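Local coordinates for low temperature requirement C protein (Listeria monocytogenes, PDB 1Y9I) that belongs to the phosphatidylglycerophosphatase A family and probably removes the phosphate from phosphatidylglycerophosphate, binding calcium and magnesium in a binuclear site, at residues 59-62 against 63-67; 78-81 against 82-86. All blocks are in the same frame, centred on the assembly; numbering follows the deposited sequence.

Overall arrangement
Contact 1 (59-62 against 63-67) is the first part of helix 59-76, and contact 2 (78-81 against 82-86) is the turn that leaves this helix and starts helix 84-89. Their centres lie 22 Å apart and their nearest atoms about 9 Å, with no touch within the chain. They meet through the tetramer instead: L66 and T67 of contact 1 pack on P83 and L84 of the second subunit. Neither supplies a metal ligand. The side chain of A64 is about 12 Å from a bound magnesium, that of L84 about 11 Å from a bound calcium, while T67 bonds to Y95 of the second subunit, a residue of the calcium site.

Contact 1: residues 59-62 against 63-67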
loop_
_atom_site.group_PDB
_atom_site.type_symbol
_atom_site.label_atom_id
_atom_site.label_comp_id
_atom_site.label_asym_id
_atom_site.label_seq_id
_atom_site.Cartn_x
_atom_site.Cartn_y
_atom_site.Cartn_z
ATOM N N ARG A 59 -6.527 10.958 12.866
ATOM C CA ARG A 59 -5.189 11.519 12.954
ATOM C C ARG A 59 -4.393 11.226 11.677
ATOM O O ARG A 59 -3.675 12.086 11.175
ATOM C CB ARG A 59 -4.457 10.933 14.169
ATOM C CG ARG A 59 -3.188 11.680 14.552
ATOM C CD ARG A 59 -2.462 10.981 15.690
ATOM N NE ARG A 59 -1.379 11.797 16.232
ATOM C CZ ARG A 59 -1.561 12.854 17.020
ATOM N NH1 ARG A 59 -2.789 13.223 17.364
ATOM N NH2 ARG A 59 -0.517 13.546 17.458
ATOM N N GLU A 60 -4.528 10.009 11.157
ATOM C CA GLU A 60 -3.818 9.597 9.941
ATOM C C GLU A 60 -4.151 10.545 8.778
ATOM O O GLU A 60 -3.283 10.913 7.976
ATOM C CB GLU A 60 -4.223 8.163 9.579
ATOM C CG GLU A 60 -3.400 7.486 8.502
ATOM C CD GLU A 60 -2.120 6.857 9.031
ATOM O OE1 GLU A 60 -1.571 5.969 8.345
ATOM O OE2 GLU A 60 -1.661 7.252 10.124
ATOM N N VAL A 61 -5.419 10.926 8.689
ATOM C CA VAL A 61 -5.879 11.827 7.640
ATOM C C VAL A 61 -5.338 13.237 7.873
ATOM O O VAL A 61 -4.876 13.894 6.954
ATOM C CB VAL A 61 -7.421 11.863 7.600
ATOM C CG1 VAL A 61 -7.910 12.942 6.637
ATOM C CG2 VAL A 61 -7.940 10.496 7.173
ATOM N N GLN A 62 -5.382 13.690 9.115
ATOM C CA GLN A 62 -4.899 15.026 9.430
ATOM C C GLN A 62 -3.423 15.201 9.079
ATOM O O GLN A 62 -3.025 16.235 8.532
ATOM C CB GLN A 62 -5.150 15.309 10.905
ATOM C CG GLN A 62 -6.631 15.340 11.245
ATOM C CD GLN A 62 -6.889 15.105 12.713
ATOM O OE1 GLN A 62 -5.968 15.142 13.522
ATOM N NE2 GLN A 62 -8.152 14.865 13.069
ATOM N N ASN A 63 -2.618 14.187 9.376
ATOM C CA ASN A 63 -1.194 14.243 9.073
ATOM C C ASN A 63 -0.953 14.397 7.580
ATOM O O ASN A 63 -0.089 15.166 7.160
ATOM C CB ASN A 63 -0.481 12.982 9.587
ATOM C CG ASN A 63 -0.351 12.963 11.103
ATOM O OD1 ASN A 63 -0.216 14.009 11.731
ATOM N ND2 ASN A 63 -0.365 11.770 11.692
ATOM N N ALA A 64 -1.724 13.663 6.779
ATOM C CA ALA A 64 -1.585 13.720 5.330
ATOM C C ALA A 64 -2.058 15.064 4.781
ATOM O O ALA A 64 -1.432 15.619 3.883
ATOM C CB ALA A 64 -2.364 12.578 4.678
ATOM N N VAL A 65 -3.157 15.584 5.322
ATOM C CA VAL A 65 -3.683 16.873 4.877
ATOM C C VAL A 65 -2.639 17.982 5.080
ATOM O O VAL A 65 -2.369 18.768 4.173
ATOM C CB VAL A 65 -4.984 17.246 5.634
ATOM C CG1 VAL A 65 -5.354 18.701 5.352
ATOM C CG2 VAL A 65 -6.133 16.327 5.204
ATOM N N LEU A 66 -2.046 18.034 6.266
ATOM C CA LEU A 66 -1.042 19.054 6.564
ATOM C C LEU A 66 0.210 18.913 5.721
ATOM O O LEU A 66 0.715 19.893 5.170
ATOM C CB LEU A 66 -0.648 19.017 8.048
ATOM C CG LEU A 66 -1.433 19.954 8.970
ATOM C CD1 LEU A 66 -2.908 19.641 8.875
ATOM C CD2 LEU A 66 -0.945 19.806 10.407
ATOM N N THR A 67 0.717 17.692 5.609
ATOM C CA THR A 67 1.927 17.479 4.839
ATOM C C THR A 67 1.731 17.843 3.368
ATOM O O THR A 67 2.546 18.551 2.786
ATOM C CB THR A 67 2.408 16.015 4.975
ATOM O OG1 THR A 67 2.555 15.696 6.363
ATOM C CG2 THR A 67 3.746 15.818 4.282
HETATM O O HOH W 1 0.143 9.256 9.836
#
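The carboxamide of N63 has the backbone carbonyl of R59 over one face, R59 O lying 3.4 Å from N63 CG, and a water beyond its nitrogen end; N63 also packs on L10 of helix 9-20, and both it and R59 on L94 of the second subunit. CG of N63 stands beside the backbone N (chi1 -73°), which folds the amide back over the preceding turn. The extended R59 chain passes with its CG 4.0 Å from N63 ND2, its guanidinium plane 89° to the amide. R59 O bonds to N63 N at 3.0 Å, the ordinary helical i to i+4 bond, not to ND2, whose angle is poor. Asparagine suits this place because ND2 can give a hydrogen to the water, at 3.2 Å, which in turn donates to E60 OE2; E60 OE1 takes the backbone N-H of S111 of the third subunit. One turn on, the hydroxyl of T67 donates to N63 O at 2.8 Å. T67 N reaches the same oxygen from the opposite face of its plane, and the hydroxyl also bonds to Y95 of the second subunit. Beta-branched V61 and V65 form an apolar ridge, V61 CG1 to V65 CG2 at 4.1 Å. In the helical bundle, V61 and A64 rest on helix 97-106, where the small alanine sits against L101, S104 and I105, whereas Q62, N63 and L66 meet helix 9-20.

Contact 2: residues 78-81 against 82-86; sequences GELV and QPLQN
From the positive phi of G78 (67°) the backbone runs extended through L80 and V81 to a cis peptide before P83, then turns into a helix whose Q85 N bonds to V81 O at 2.8 Å. Q85 reaches back across this turn. Its CG points opposite the backbone N (chi1 172°) and the chain then bends at the next bond, bringing the amide beside G78. OE1 accepts from L80 N at 3.1 Å, the donor lying in the carbonyl plane, and NE2 donates to A75 O in the last turn of helix 59-76. Glutamine fits because a single amide both accepts and donates here. G78 closes that helix with a Schellman motif, its positive phi being easy for glycine; its CA lies 3.3 Å from Q85 OE1. The aliphatic stem of Q85 also packs on the backbone, CB to L80 O at 3.3 Å. The L80 side chain crosses that of Q85 at about a right angle and brings CD1 to 4.2 Å from L84 CG, while V81 CG2 lies near L84 CB. L80, V81 and L84 all pack on Q70 of the second subunit, so these branched side chains serve the subunit interface. Just before helix 84-89, bent Q82 accepts from N86 N through OE1, at 3.1 Å, and gives N86 OD1 a weak bond from NE2.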
loop_
_atom_site.group_PDB
_atom_site.type_symbol
_atom_site.label_atom_id
_atom_site.label_comp_id
_atom_site.label_asym_id
_atom_site.label_seq_id
_atom_site.Cartn_x
_atom_site.Cartn_y
_atom_site.Cartn_z
ATOM N N GLY A 78 7.560 29.228 -4.411
ATOM C CA GLY A 78 8.869 29.028 -5.012
ATOM C C GLY A 78 9.957 28.783 -3.980
ATOM O O GLY A 78 11.109 29.177 -4.172
ATOM N N GLU A 79 9.594 28.109 -2.893
ATOM C CA GLU A 79 10.526 27.814 -1.802
ATOM C C GLU A 79 11.218 26.456 -1.921
ATOM O O GLU A 79 12.190 26.185 -1.214
ATOM C CB GLU A 79 9.787 27.866 -0.462
ATOM C CG GLU A 79 9.126 29.191 -0.114
ATOM C CD GLU A 79 10.096 30.202 0.468
ATOM O OE1 GLU A 79 11.041 29.786 1.171
ATOM O OE2 GLU A 79 9.902 31.416 0.241
ATOM N N LEU A 80 10.727 25.594 -2.805
ATOM C CA LEU A 80 11.321 24.269 -2.957
ATOM C C LEU A 80 12.608 24.268 -3.763
ATOM O O LEU A 80 12.816 25.118 -4.629
ATOM C CB LEU A 80 10.328 23.312 -3.625
ATOM C CG LEU A 80 8.985 23.101 -2.923
ATOM C CD1 LEU A 80 8.114 22.173 -3.778
ATOM C CD2 LEU A 80 9.209 22.501 -1.535
ATOM N N VAL A 81 13.473 23.306 -3.469
ATOM C CA VAL A 81 14.721 23.163 -4.197
ATOM C C VAL A 81 14.365 22.613 -5.573
ATOM O O VAL A 81 13.331 21.955 -5.736
ATOM C CB VAL A 81 15.674 22.152 -3.510
ATOM C CG1 VAL A 81 15.964 22.586 -2.086
ATOM C CG2 VAL A 81 15.050 20.753 -3.517
ATOM N N GLN A 82 15.200 22.890 -6.565
ATOM C CA GLN A 82 14.960 22.364 -7.903
ATOM C C GLN A 82 15.601 20.981 -7.922
ATOM O O GLN A 82 16.587 20.746 -7.224
ATOM C CB GLN A 82 15.610 23.252 -8.971
ATOM C CG GLN A 82 14.954 24.608 -9.172
ATOM C CD GLN A 82 13.518 24.507 -9.672
ATOM O OE1 GLN A 82 13.027 23.417 -9.982
ATOM N NE2 GLN A 82 12.840 25.650 -9.757
ATOM N N PRO A 83 15.061 20.051 -8.727
ATOM C CA PRO A 83 13.905 20.199 -9.616
ATOM C C PRO A 83 12.551 19.907 -8.955
ATOM O O PRO A 83 11.520 19.913 -9.632
ATOM C CB PRO A 83 14.218 19.212 -10.725
ATOM C CG PRO A 83 14.806 18.076 -9.962
ATOM C CD PRO A 83 15.727 18.758 -8.961
ATOM N N LEU A 84 12.547 19.649 -7.650
ATOM C CA LEU A 84 11.294 19.359 -6.954
ATOM C C LEU A 84 10.326 20.525 -7.130
ATOM O O LEU A 84 9.118 20.333 -7.268
ATOM C CB LEU A 84 11.545 19.111 -5.461
ATOM C CG LEU A 84 10.309 18.731 -4.630
ATOM C CD1 LEU A 84 9.785 17.360 -5.053
ATOM C CD2 LEU A 84 10.667 18.720 -3.155
ATOM N N GLN A 85 10.869 21.741 -7.126
ATOM C CA GLN A 85 10.064 22.944 -7.294
ATOM C C GLN A 85 9.298 22.904 -8.618
ATOM O O GLN A 85 8.086 23.118 -8.641
ATOM C CB GLN A 85 10.965 24.191 -7.220
ATOM C CG GLN A 85 10.299 25.523 -7.561
ATOM C CD GLN A 85 9.095 25.873 -6.693
ATOM O OE1 GLN A 85 9.139 25.791 -5.460
ATOM N NE2 GLN A 85 8.014 26.291 -7.343
ATOM N N ASN A 86 9.992 22.622 -9.719
ATOM C CA ASN A 86 9.328 22.558 -11.021
ATOM C C ASN A 86 8.401 21.348 -11.116
ATOM O O ASN A 86 7.312 21.434 -11.680
ATOM C CB ASN A 86 10.342 22.475 -12.166
ATOM C CG ASN A 86 11.152 23.746 -12.334
ATOM O OD1 ASN A 86 10.652 24.850 -12.115
ATOM N ND2 ASN A 86 12.405 23.595 -12.750
#